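Local structure of L-iditol 2-dehydrogenase (Clostridium scindens, 4OH1) at residues Q4-S9 / D22-P27; T8-F13 / S62-M67; P27-K32 / Y133-M138; L185-V190 / L215-D220; L257-L262 / D291-H296. The protein probably catalyses the NAD+-dependent oxidation of L-iditol or related polyols, as a zinc-binding member of the zinc-containing alcohol dehydrogenase family. All coordinates share one frame; numbering follows the deposited sequence.

The five contacts illustrate how chemistry follows position in a two-domain dehydrogenase. Contacts 1 to 3 belong to the catalytic part, built round its strands and loops and, in contact 2, a helix; contacts 4 and 5 belong to the Rossmann-type domain, their centres about 21 Å apart. Contacts 1 and 2 both use strand 2-9, first for backbone pairing in a hairpin, then, where the strand gives way to loop, for an aliphatic-guanidinium touch at the surface. Contact 3 takes over the chain at Pro27 and is partly buried like contact 1, but apolar. The buried pair differs again: contact 4 packs a helix on the turn that ends the next one, round an asparagine amide held by neighbours, whereas contact 5 draws a lysine amine to a helix carbonyl.

Contact 1 (Q4-S9 / D22-P27); sequences QLFVTS and DMMEAP
Phe6 and Met24 meet at about a right angle, the selenium of selenomethionine Met24 lying 4.3 Å from the centroid of the Phe6 ring and oblique to it, a Met-aromatic contact. The nearest ring carbon is Phe6 CD1, 3.8 Å from Met24 SE. Beyond the ring, Ala26 CB sits near the ring plane by the edge and also lies 3.4 Å from Gln4 OE1. On the other face of the sheet, Leu5 CD2 rests 3.8 Å from Met23 CB. Strands 2-9 and 20-26 form an antiparallel beta hairpin, and its backbone bonds set this pairing: Met24 N to Gln4 O at 2.9 Å, with Phe6 and Asp22 exchanging a reciprocal pair. The return bond from Gln4 N to Met24 O is weak. Near Ser9, Thr8 OG1 donates to Asp22 OD2, though the modelled 2.5 Å is very short and its exact length doubtful. A chi1 of 48° tucks that hydroxyl between the backbone N and the carbonyl carbon of Thr8, where it also bonds to Thr20 OG1. Further out, Tyr330 and Phe334 of helix 330-338 pack on Leu5, and the Tyr330 hydroxyl is hydrogen-bonded to Met23 N.

Contact 2 (T8-F13 / S62-M67); sequences TSIRDF and STTRSM
The guanidinium of Arg65 has Ile10 CD1 over one face, 3.6 Å above the plane and displaced toward the rim, while Arg11 O and Asp12 CA stand at its edge. The methyl lies nearest NH2, with Ile10 CD1 to Arg65 NH2 at 3.6 Å, and the two side chains pass at a slant. Within residues 8-13 another flat group is covered: Arg11 CG lies over the centre of the Phe13 ring, 3.8 Å above it. The edge contacts of Arg65 are loose, Arg11 O being 4.1 Å from Arg65 NH2, too far to grip it. Asp12 OD1 and Arg65 NH1 are 4.7 Å apart, so any attraction between these opposite charges acts at a distance and may be modest. The firm polar partner of Arg65 NH2 is Glu61, one turn back on helix 60-66, through a salt bridge.

Torsions deliver both partners. Ile10 points CG1 between its backbone N and carbonyl carbon (chi1 44°), which sends CD1 toward the helix, where it also reaches Thr64 OG1 at 3.7 Å. Arg65 starts out extended and then bends at chi3 (-32°), swinging its flat end under that methyl. What results is a surface contact, helix to loop, fastening the chain that leaves strand 2-9 to helix 60-66, which belongs to the GroES-like domain of zinc-containing alcohol dehydrogenases.

Contact 3 (P27-K32 / Y133-M138); sequences PMPEPK and YAVYHM
A Met-aromatic contact between Met28 and Tyr133 anchors the proline-rich loop 27-32 to strand 133-137 of the GroES-like fold. Selenomethionine Met28 comes over the face of the tyrosine ring, its CE 3.6 Å from the Tyr133 centroid and only 5° off the ring normal, so the methyl makes a CH-pi contact with the middle of the ring. The selenium lies over the same face but closer to the root of the side chain, Met28 SE being 3.6 Å from Tyr133 CG. Bends at chi2 (70°) and chi3 (140°) of Met28 turn the chain so that selenium and methyl together lie over the ring instead of merely brushing its rim.

Next along the loop, Pro29 presents its ring carbons to the strand. Pro29 CB meets Val135 CG2 at 3.8 Å as the two side chains slide past each other in opposite directions, and Pro29 CG approaches Tyr133 O at 3.8 Å. The other branch of the valine, CG1, faces the backbone of Pro31, 4.1 Å from its CA. Three loop residues thus engage two strand residues by apolar contact. Glu30 starts away from the strand, and its carboxylate forms salt bridges with Lys82 and Arg37. The surrounding sheet frames the whole: strand 35-44 pairs with strand 133-137 and brings Arg37 against both Met28 and Tyr133, while Asp81 on strand 75-83 touches the same pair.

Contact 4 (L185-V190 / L215-D220); sequences LGMMLV and LENGAD
Met187, a selenomethionine on helix 184-194, crosses the side chain of Asn217 at about a right angle. Its CB lies 4.0 Å from Asn217 OD1; CG comes next, 3.9 Å from Asn217 ND2; then SE, the closest of the three, stands 3.5 Å from the same Asn217 ND2. The bend at chi2 (-51°) brings the selenium to the amide. The amide itself is held by other partners: OD1 accepts from Gln191 NE2, while ND2 bonds to the backbone oxygens of Leu213 and Lys319. With these polar atoms satisfied, the selenium meets the amide as a packing neighbour.

One turn on, Val190 CG1 fits against the turn that ends helix 208-216, 3.3 Å from Asn217 O and 3.5 Å from Ala219 N. This turn is a Schellman motif, in which Gly218 takes a positive phi of 115° and its N bonds back to Leu215 O. Strand 200-205 lies beneath, with Val203 touching both Val190 and Ala219. Two successive helices meeting over the strand that links them are characteristic of the beta-alpha-beta-alpha-beta unit of a Rossmann fold, whose first strand, 176-180, leads into helix 184-194 through a glycine-rich turn consistent with dinucleotide binding.

Contact 5 (L257-L262 / D291-H296); sequences LGLQLL and DQKHIH
Lys293 stretches across to the end of helix 252-261 and donates from NZ to Leu259 O at 2.8 Å. The setting is the Rossmann-type domain, where this helix packs near strand 294-297, the last of six parallel strands within the chain. Packing is close along the aliphatic part. Lysine CB and CG pass Leu262 CD2, with Lys293 CG 3.8 Å from it, the two side chains sliding by in opposite directions. Farther along the strand, Leu259 CD1 meets Ile295 CD1 at 3.7 Å, crossing at about a right angle, and Tyr270 of strand 266-270 touches both residues. Leu259 sets its CG opposite its backbone N (chi1 -174°), which brings CD1 against both Lys293 and Ile295.

The looser side lies at Gln260, an exposed residue pointing away from the strand, whose CA is no nearer than 4.4 Å to Lys293 NZ. Here a water accepts a hydrogen bond from Lys293 NZ at 2.8 Å and lies 3.2 Å from Leu262 O, to which it may donate, though it has more acceptors in reach than protons. A salt bridge to Asp287 gives the buried amine a further partner and probably favours its charged form. Past the lysine, residues 294-296 pair antiparallel with a strand of the fourth subunit, so the sheet continues into that neighbour. Leu259 O is gripped twice: Lys293 NZ arrives 41° out of the carbonyl plane, and Leu262 N, 3.2 Å from Leu259 O, comes from the opposite face.

Contact 1 (Q4-S9 / D22-P27)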
# COMPACT_ATOMS: atom_id res chain seq x y z
N GLN A 4 39.11 20.22 -12.76
CA GLN A 4 38.33 19.40 -11.86
C GLN A 4 38.76 19.66 -10.42
O GLN A 4 39.93 19.87 -10.20
CB GLN A 4 38.51 17.94 -12.20
CG GLN A 4 37.78 16.96 -11.27
CD GLN A 4 37.78 15.54 -11.81
OE1 GLN A 4 38.40 15.27 -12.81
NE2 GLN A 4 37.03 14.63 -11.16
N LEU A 5 37.80 19.61 -9.47
CA LEU A 5 38.06 19.75 -8.05
C LEU A 5 38.17 18.40 -7.39
O LEU A 5 37.43 17.51 -7.73
CB LEU A 5 36.90 20.46 -7.38
CG LEU A 5 36.52 21.76 -8.06
CD1 LEU A 5 35.40 22.45 -7.30
CD2 LEU A 5 37.71 22.64 -8.20
N PHE A 6 39.06 18.30 -6.42
CA PHE A 6 39.29 17.08 -5.68
C PHE A 6 39.32 17.42 -4.21
O PHE A 6 39.69 18.55 -3.80
CB PHE A 6 40.66 16.50 -6.07
CG PHE A 6 40.72 15.99 -7.48
CD1 PHE A 6 40.96 16.87 -8.54
CD2 PHE A 6 40.55 14.64 -7.75
CE1 PHE A 6 41.01 16.41 -9.85
CE2 PHE A 6 40.60 14.16 -9.08
CZ PHE A 6 40.82 15.05 -10.13
N VAL A 7 38.93 16.46 -3.41
CA VAL A 7 39.07 16.56 -1.97
C VAL A 7 40.51 16.20 -1.74
O VAL A 7 40.90 15.08 -2.06
CB VAL A 7 38.17 15.54 -1.25
CG1 VAL A 7 38.42 15.55 0.25
CG2 VAL A 7 36.72 15.86 -1.52
N THR A 8 41.30 17.16 -1.22
CA THR A 8 42.74 16.97 -0.96
C THR A 8 43.10 16.61 0.50
O THR A 8 44.10 15.96 0.73
CB THR A 8 43.56 18.20 -1.45
OG1 THR A 8 42.96 19.42 -0.99
CG2 THR A 8 43.62 18.23 -2.99
N SER A 9 42.28 17.02 1.46
CA SER A 9 42.38 16.52 2.84
C SER A 9 41.01 16.46 3.48
O SER A 9 40.10 17.17 3.06
CB SER A 9 43.26 17.46 3.65
OG SER A 9 42.58 18.69 3.86
N ASP A 22 40.62 21.38 -3.77
CA ASP A 22 41.53 22.10 -4.64
C ASP A 22 41.34 21.71 -6.06
O ASP A 22 41.04 20.58 -6.35
CB ASP A 22 42.96 21.82 -4.25
CG ASP A 22 43.29 22.35 -2.90
OD1 ASP A 22 43.27 23.58 -2.76
OD2 ASP A 22 43.71 21.54 -2.03
N MSE A 23 41.53 22.67 -6.94
CA MSE A 23 41.45 22.36 -8.36
C MSE A 23 42.75 21.74 -8.85
O MSE A 23 43.81 22.23 -8.51
CB MSE A 23 41.21 23.62 -9.16
CG MSE A 23 40.98 23.32 -10.60
SE MSE A 23 40.81 25.01 -11.56
CE MSE A 23 38.97 25.54 -11.17
N MSE A 24 42.66 20.69 -9.64
CA MSE A 24 43.83 20.07 -10.29
C MSE A 24 43.55 19.94 -11.76
O MSE A 24 42.42 20.21 -12.20
CB MSE A 24 44.17 18.69 -9.69
CG MSE A 24 44.37 18.72 -8.21
SE MSE A 24 44.53 17.00 -7.20
CE MSE A 24 46.44 16.61 -7.45
N GLU A 25 44.56 19.59 -12.54
CA GLU A 25 44.28 19.28 -13.94
C GLU A 25 43.96 17.79 -14.06
O GLU A 25 44.46 16.95 -13.33
CB GLU A 25 45.38 19.72 -14.92
CG GLU A 25 44.79 19.72 -16.39
CD GLU A 25 44.66 21.12 -17.05
OE1 GLU A 25 45.68 21.51 -17.70
OE2 GLU A 25 43.57 21.78 -16.96
N ALA A 26 43.03 17.50 -14.95
CA ALA A 26 42.61 16.16 -15.20
C ALA A 26 42.47 15.98 -16.68
O ALA A 26 42.07 16.90 -17.39
CB ALA A 26 41.29 15.90 -14.52
N PRO A 27 42.76 14.78 -17.16
CA PRO A 27 42.61 14.53 -18.58
C PRO A 27 41.13 14.49 -18.95
O PRO A 27 40.29 14.23 -18.10
CB PRO A 27 43.27 13.17 -18.76
CG PRO A 27 43.06 12.48 -17.43
CD PRO A 27 42.98 13.55 -16.38

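Contact 2 (T8-F13 / S62-M67)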
# COMPACT_ATOMS: atom_id res chain seq x y z
N THR A 8 41.30 17.16 -1.22
CA THR A 8 42.74 16.97 -0.96
C THR A 8 43.10 16.61 0.50
O THR A 8 44.10 15.96 0.73
CB THR A 8 43.56 18.20 -1.45
OG1 THR A 8 42.96 19.42 -0.99
CG2 THR A 8 43.62 18.23 -2.99
N SER A 9 42.28 17.02 1.46
CA SER A 9 42.38 16.52 2.84
C SER A 9 41.01 16.46 3.48
O SER A 9 40.10 17.17 3.06
CB SER A 9 43.26 17.46 3.65
OG SER A 9 42.58 18.69 3.86
N ILE A 10 40.87 15.64 4.52
CA ILE A 10 39.62 15.56 5.32
C ILE A 10 39.89 16.03 6.74
O ILE A 10 41.05 16.30 7.09
CB ILE A 10 39.05 14.13 5.39
CG1 ILE A 10 40.19 13.13 5.65
CG2 ILE A 10 38.27 13.77 4.10
CD1 ILE A 10 39.77 11.88 6.37
N ARG A 11 38.85 16.09 7.58
CA ARG A 11 39.03 16.59 8.95
C ARG A 11 40.09 15.77 9.71
O ARG A 11 39.91 14.55 9.85
CB ARG A 11 37.72 16.58 9.74
CG ARG A 11 37.90 17.20 11.14
CD ARG A 11 36.58 17.64 11.76
NE ARG A 11 36.80 18.48 12.93
CZ ARG A 11 35.83 18.98 13.69
NH1 ARG A 11 34.56 18.73 13.43
NH2 ARG A 11 36.14 19.75 14.74
N ASP A 12 41.16 16.45 10.15
CA ASP A 12 42.24 15.87 10.99
C ASP A 12 41.94 16.25 12.47
O ASP A 12 42.25 17.36 12.91
CB ASP A 12 43.63 16.39 10.53
CG ASP A 12 44.83 15.74 11.27
OD1 ASP A 12 44.64 14.88 12.15
OD2 ASP A 12 45.99 16.12 10.96
N PHE A 13 41.33 15.33 13.22
CA PHE A 13 41.01 15.56 14.63
C PHE A 13 42.25 15.65 15.52
O PHE A 13 42.25 16.47 16.42
CB PHE A 13 40.05 14.51 15.16
CG PHE A 13 38.66 14.60 14.58
CD1 PHE A 13 37.77 15.58 15.02
CD2 PHE A 13 38.23 13.68 13.61
CE1 PHE A 13 36.46 15.66 14.50
CE2 PHE A 13 36.92 13.74 13.07
CZ PHE A 13 36.03 14.73 13.52
N SER A 62 39.86 6.13 8.01
CA SER A 62 41.18 5.72 7.54
C SER A 62 41.17 5.39 6.07
O SER A 62 42.10 5.73 5.32
CB SER A 62 41.67 4.52 8.32
OG SER A 62 42.37 4.97 9.45
N THR A 63 40.09 4.72 5.68
CA THR A 63 39.89 4.27 4.32
C THR A 63 39.92 5.48 3.33
O THR A 63 40.74 5.49 2.41
CB THR A 63 38.59 3.35 4.22
OG1 THR A 63 37.43 4.06 4.69
CG2 THR A 63 38.71 2.06 5.08
N THR A 64 39.08 6.51 3.58
CA THR A 64 38.97 7.72 2.72
C THR A 64 40.31 8.47 2.54
O THR A 64 40.68 8.82 1.41
CB THR A 64 37.88 8.74 3.22
OG1 THR A 64 38.09 9.04 4.59
CG2 THR A 64 36.47 8.19 3.07
N ARG A 65 41.01 8.72 3.65
CA ARG A 65 42.36 9.34 3.63
C ARG A 65 43.33 8.51 2.79
O ARG A 65 44.22 9.07 2.13
CB ARG A 65 42.92 9.52 5.06
CG ARG A 65 44.15 10.47 5.20
CD ARG A 65 44.66 10.53 6.66
NE ARG A 65 43.56 10.38 7.63
CZ ARG A 65 42.94 11.37 8.30
NH1 ARG A 65 43.31 12.65 8.20
NH2 ARG A 65 41.93 11.07 9.12
N SER A 66 43.13 7.19 2.81
CA SER A 66 43.83 6.24 1.92
C SER A 66 43.82 6.70 0.46
O SER A 66 44.81 6.56 -0.25
CB SER A 66 43.19 4.85 2.03
N MSE A 67 42.72 7.28 0.01
CA MSE A 67 42.55 7.50 -1.41
C MSE A 67 42.43 8.95 -1.86
O MSE A 67 41.91 9.22 -2.95
CB MSE A 67 41.32 6.77 -1.84
CG MSE A 67 40.08 7.34 -1.25
SE MSE A 67 38.60 6.52 -2.11
CE MSE A 67 39.22 6.42 -3.99

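Contact 3 (P27-K32 / Y133-M138)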
# COMPACT_ATOMS: atom_id res chain seq x y z
N PRO A 27 42.76 14.78 -17.16
CA PRO A 27 42.61 14.53 -18.58
C PRO A 27 41.13 14.49 -18.95
O PRO A 27 40.29 14.23 -18.10
CB PRO A 27 43.27 13.17 -18.76
CG PRO A 27 43.06 12.48 -17.43
CD PRO A 27 42.98 13.55 -16.38
N MSE A 28 40.83 14.80 -20.20
CA MSE A 28 39.51 14.68 -20.75
C MSE A 28 39.07 13.20 -20.74
O MSE A 28 39.77 12.36 -21.28
CB MSE A 28 39.56 15.19 -22.18
CG MSE A 28 38.27 15.14 -22.92
SE MSE A 28 37.05 16.49 -22.17
CE MSE A 28 36.15 17.26 -23.74
N PRO A 29 37.93 12.87 -20.13
CA PRO A 29 37.53 11.46 -20.19
C PRO A 29 36.82 11.10 -21.51
O PRO A 29 36.27 11.96 -22.19
CB PRO A 29 36.59 11.31 -19.00
CG PRO A 29 35.94 12.62 -18.88
CD PRO A 29 37.06 13.63 -19.22
N GLU A 30 36.82 9.82 -21.85
CA GLU A 30 36.36 9.33 -23.14
C GLU A 30 35.31 8.28 -22.89
O GLU A 30 35.52 7.41 -22.10
CB GLU A 30 37.55 8.69 -23.90
CG GLU A 30 38.49 9.69 -24.60
CD GLU A 30 37.72 10.66 -25.49
OE1 GLU A 30 36.63 10.27 -25.97
OE2 GLU A 30 38.15 11.81 -25.71
N PRO A 31 34.17 8.36 -23.54
CA PRO A 31 33.17 7.33 -23.26
C PRO A 31 33.34 6.06 -24.07
O PRO A 31 33.57 6.13 -25.25
CB PRO A 31 31.89 7.99 -23.70
CG PRO A 31 32.34 8.99 -24.73
CD PRO A 31 33.63 9.49 -24.29
N LYS A 32 33.16 4.91 -23.43
CA LYS A 32 33.04 3.63 -24.15
C LYS A 32 31.70 3.58 -24.88
O LYS A 32 30.98 4.58 -24.89
CB LYS A 32 33.07 2.46 -23.19
CG LYS A 32 34.19 2.46 -22.24
CD LYS A 32 34.24 1.10 -21.57
CE LYS A 32 34.98 1.12 -20.25
NZ LYS A 32 36.18 1.98 -20.32
N TYR A 133 33.90 18.04 -17.49
CA TYR A 133 33.33 16.99 -18.32
C TYR A 133 33.32 15.73 -17.52
O TYR A 133 34.30 15.42 -16.85
CB TYR A 133 34.15 16.75 -19.62
CG TYR A 133 34.19 17.95 -20.53
CD1 TYR A 133 35.11 18.96 -20.33
CD2 TYR A 133 33.24 18.13 -21.52
CE1 TYR A 133 35.10 20.07 -21.12
CE2 TYR A 133 33.23 19.25 -22.31
CZ TYR A 133 34.16 20.20 -22.12
OH TYR A 133 34.15 21.32 -22.89
N ALA A 134 32.24 15.00 -17.59
CA ALA A 134 32.20 13.74 -16.84
C ALA A 134 31.49 12.69 -17.65
O ALA A 134 30.58 13.02 -18.41
CB ALA A 134 31.47 13.95 -15.52
N VAL A 135 31.88 11.43 -17.44
CA VAL A 135 31.37 10.31 -18.19
C VAL A 135 30.56 9.42 -17.27
O VAL A 135 30.95 9.17 -16.12
CB VAL A 135 32.53 9.49 -18.86
CG1 VAL A 135 32.05 8.14 -19.38
CG2 VAL A 135 33.10 10.28 -20.02
N TYR A 136 29.46 8.90 -17.79
CA TYR A 136 28.57 8.04 -17.04
C TYR A 136 28.06 6.97 -18.01
O TYR A 136 28.04 7.18 -19.22
CB TYR A 136 27.35 8.87 -16.53
CG TYR A 136 27.68 9.95 -15.53
CD1 TYR A 136 27.70 9.70 -14.15
CD2 TYR A 136 28.04 11.21 -15.95
CE1 TYR A 136 28.07 10.72 -13.22
CE2 TYR A 136 28.37 12.21 -15.05
CZ TYR A 136 28.38 11.97 -13.70
OH TYR A 136 28.75 13.01 -12.89
N HIS A 137 27.56 5.88 -17.47
CA HIS A 137 26.88 4.88 -18.30
C HIS A 137 25.53 5.44 -18.71
O HIS A 137 24.91 6.19 -17.96
CB HIS A 137 26.69 3.59 -17.51
CG HIS A 137 26.18 2.46 -18.33
ND1 HIS A 137 24.86 2.09 -18.33
CD2 HIS A 137 26.81 1.60 -19.15
CE1 HIS A 137 24.68 1.07 -19.14
NE2 HIS A 137 25.86 0.74 -19.64
N MSE A 138 25.08 5.11 -19.91
CA MSE A 138 23.82 5.64 -20.40
C MSE A 138 22.62 5.44 -19.43
O MSE A 138 21.76 6.26 -19.36
CB MSE A 138 23.51 5.01 -21.76
CG MSE A 138 23.28 3.51 -21.73
SE MSE A 138 23.33 2.69 -23.55
CE MSE A 138 22.86 0.83 -23.01

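Contact 4 (L185-V190 / L215-D220)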
# COMPACT_ATOMS: atom_id res chain seq x y z
N LEU A 185 17.77 20.34 2.03
CA LEU A 185 16.82 19.22 2.01
C LEU A 185 15.55 19.54 2.80
O LEU A 185 14.44 19.19 2.40
CB LEU A 185 17.42 17.95 2.59
CG LEU A 185 18.31 17.16 1.66
CD1 LEU A 185 18.73 15.82 2.35
CD2 LEU A 185 17.66 16.90 0.28
N GLY A 186 15.74 20.21 3.93
CA GLY A 186 14.66 20.72 4.74
C GLY A 186 13.70 21.58 3.95
O GLY A 186 12.49 21.42 4.07
N MSE A 187 14.23 22.52 3.17
CA MSE A 187 13.41 23.45 2.43
C MSE A 187 12.69 22.69 1.33
O MSE A 187 11.52 22.90 1.07
CB MSE A 187 14.25 24.56 1.82
CG MSE A 187 14.91 25.50 2.82
SE MSE A 187 13.62 26.20 4.17
CE MSE A 187 13.80 24.87 5.58
N MSE A 188 13.34 21.74 0.71
CA MSE A 188 12.64 20.91 -0.28
C MSE A 188 11.50 20.08 0.35
O MSE A 188 10.47 19.91 -0.27
CB MSE A 188 13.61 19.96 -0.99
CG MSE A 188 14.68 20.71 -1.74
SE MSE A 188 15.94 19.57 -2.77
CE MSE A 188 17.56 20.56 -2.18
N LEU A 189 11.73 19.52 1.54
CA LEU A 189 10.67 18.82 2.27
C LEU A 189 9.50 19.78 2.63
O LEU A 189 8.36 19.38 2.60
CB LEU A 189 11.21 18.16 3.50
CG LEU A 189 12.07 16.94 3.17
CD1 LEU A 189 12.80 16.51 4.43
CD2 LEU A 189 11.22 15.80 2.60
N VAL A 190 9.78 21.02 2.94
CA VAL A 190 8.70 21.94 3.21
C VAL A 190 7.82 22.03 1.95
O VAL A 190 6.58 21.89 2.01
CB VAL A 190 9.16 23.34 3.64
CG1 VAL A 190 8.03 24.32 3.61
CG2 VAL A 190 9.75 23.30 5.06
N LEU A 215 9.65 29.54 6.83
CA LEU A 215 8.33 30.19 6.64
C LEU A 215 8.22 30.68 5.21
O LEU A 215 7.19 30.49 4.58
CB LEU A 215 8.10 31.33 7.63
CG LEU A 215 8.06 30.84 9.07
CD1 LEU A 215 8.07 32.03 10.00
CD2 LEU A 215 6.81 29.95 9.38
N GLU A 216 9.29 31.25 4.65
CA GLU A 216 9.24 31.65 3.25
C GLU A 216 9.02 30.50 2.27
O GLU A 216 8.55 30.70 1.18
CB GLU A 216 10.50 32.38 2.83
CG GLU A 216 10.42 33.85 3.00
CD GLU A 216 11.75 34.44 3.46
OE1 GLU A 216 12.82 33.94 3.04
OE2 GLU A 216 11.71 35.41 4.25
N ASN A 217 9.44 29.31 2.62
CA ASN A 217 9.23 28.16 1.74
C ASN A 217 7.85 27.51 1.90
O ASN A 217 7.56 26.57 1.19
CB ASN A 217 10.34 27.11 1.93
CG ASN A 217 11.55 27.41 1.10
OD1 ASN A 217 11.68 26.94 -0.01
ND2 ASN A 217 12.40 28.27 1.61
N GLY A 218 7.02 27.99 2.82
CA GLY A 218 5.67 27.44 3.03
C GLY A 218 5.39 26.75 4.35
O GLY A 218 4.33 26.21 4.51
N ALA A 219 6.30 26.80 5.31
CA ALA A 219 6.03 26.16 6.56
C ALA A 219 5.01 26.97 7.29
O ALA A 219 5.02 28.17 7.21
CB ALA A 219 7.26 26.10 7.38
N ASP A 220 4.16 26.32 8.06
CA ASP A 220 3.21 27.03 8.92
C ASP A 220 3.90 27.57 10.17
O ASP A 220 3.64 28.68 10.60
CB ASP A 220 2.03 26.11 9.32
CG ASP A 220 1.29 25.55 8.12
OD1 ASP A 220 0.60 26.33 7.47
OD2 ASP A 220 1.42 24.37 7.76

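Contact 5 (L257-L262 / D291-H296)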
# COMPACT_ATOMS: atom_id res chain seq x y z
N LEU A 257 14.09 14.22 19.76
CA LEU A 257 12.95 15.14 19.80
C LEU A 257 11.88 14.75 18.72
O LEU A 257 10.67 14.70 18.97
CB LEU A 257 13.45 16.57 19.56
CG LEU A 257 12.37 17.64 19.41
CD1 LEU A 257 11.48 17.72 20.59
CD2 LEU A 257 13.02 18.98 19.10
N GLY A 258 12.35 14.41 17.55
CA GLY A 258 11.50 13.85 16.53
C GLY A 258 10.63 12.71 17.01
O GLY A 258 9.42 12.71 16.77
N LEU A 259 11.23 11.74 17.67
CA LEU A 259 10.44 10.59 18.14
C LEU A 259 9.39 11.04 19.14
O LEU A 259 8.23 10.57 19.14
CB LEU A 259 11.37 9.54 18.76
CG LEU A 259 10.76 8.20 19.17
CD1 LEU A 259 10.18 7.46 18.00
CD2 LEU A 259 11.88 7.36 19.84
N GLN A 260 9.75 11.98 19.99
CA GLN A 260 8.80 12.48 20.98
C GLN A 260 7.59 13.19 20.41
O GLN A 260 6.51 13.09 20.95
CB GLN A 260 9.50 13.43 21.92
CG GLN A 260 10.46 12.72 22.80
CD GLN A 260 11.03 13.63 23.85
OE1 GLN A 260 11.28 14.83 23.60
NE2 GLN A 260 11.24 13.07 25.05
N LEU A 261 7.82 13.91 19.32
CA LEU A 261 6.79 14.62 18.55
C LEU A 261 5.86 13.73 17.77
O LEU A 261 4.76 14.12 17.40
CB LEU A 261 7.46 15.56 17.53
CG LEU A 261 8.20 16.76 18.09
CD1 LEU A 261 9.03 17.36 16.98
CD2 LEU A 261 7.27 17.79 18.67
N LEU A 262 6.28 12.53 17.52
CA LEU A 262 5.57 11.65 16.67
C LEU A 262 4.22 11.17 17.28
O LEU A 262 4.16 10.68 18.39
CB LEU A 262 6.49 10.46 16.33
CG LEU A 262 5.93 9.61 15.16
CD1 LEU A 262 5.96 10.34 13.85
CD2 LEU A 262 6.76 8.33 15.07
N ASP A 291 2.10 3.35 21.72
CA ASP A 291 1.91 4.35 20.67
C ASP A 291 1.93 3.87 19.19
O ASP A 291 1.57 4.62 18.28
CB ASP A 291 2.88 5.53 20.89
CG ASP A 291 2.39 6.47 21.99
OD1 ASP A 291 1.26 6.26 22.51
OD2 ASP A 291 3.14 7.39 22.32
N GLN A 292 2.31 2.63 18.95
CA GLN A 292 2.27 2.10 17.64
C GLN A 292 3.05 3.00 16.65
O GLN A 292 2.61 3.27 15.54
CB GLN A 292 0.79 1.90 17.23
CG GLN A 292 0.68 0.93 16.05
CD GLN A 292 -0.72 0.46 15.72
OE1 GLN A 292 -1.22 -0.52 16.30
NE2 GLN A 292 -1.36 1.15 14.78
N LYS A 293 4.22 3.47 17.05
CA LYS A 293 5.03 4.30 16.18
C LYS A 293 5.73 3.47 15.09
O LYS A 293 5.85 2.26 15.20
CB LYS A 293 6.01 5.14 16.97
CG LYS A 293 5.36 6.21 17.85
CD LYS A 293 6.37 6.79 18.82
CE LYS A 293 5.74 7.92 19.63
NZ LYS A 293 6.79 8.59 20.42
N HIS A 294 6.04 4.12 13.98
CA HIS A 294 6.75 3.47 12.88
C HIS A 294 8.00 4.31 12.68
O HIS A 294 7.90 5.53 12.46
CB HIS A 294 5.93 3.40 11.60
CG HIS A 294 4.53 2.93 11.81
ND1 HIS A 294 4.19 1.61 11.90
CD2 HIS A 294 3.38 3.62 11.98
CE1 HIS A 294 2.90 1.50 12.15
NE2 HIS A 294 2.39 2.71 12.21
N ILE A 295 9.16 3.64 12.79
CA ILE A 295 10.47 4.28 12.65
C ILE A 295 11.19 3.70 11.43
O ILE A 295 11.40 2.47 11.34
CB ILE A 295 11.27 3.98 13.92
CG1 ILE A 295 10.57 4.69 15.10
CG2 ILE A 295 12.71 4.44 13.79
CD1 ILE A 295 11.06 4.25 16.41
N HIS A 296 11.56 4.56 10.52
CA HIS A 296 12.14 4.14 9.27
C HIS A 296 13.47 4.79 9.01
O HIS A 296 13.69 5.98 9.35
CB HIS A 296 11.29 4.59 8.07
CG HIS A 296 9.84 4.31 8.21
ND1 HIS A 296 9.30 3.08 7.95
CD2 HIS A 296 8.80 5.11 8.55
CE1 HIS A 296 7.99 3.12 8.14
NE2 HIS A 296 7.67 4.34 8.52
O HOH W 1 5.53 10.89 21.31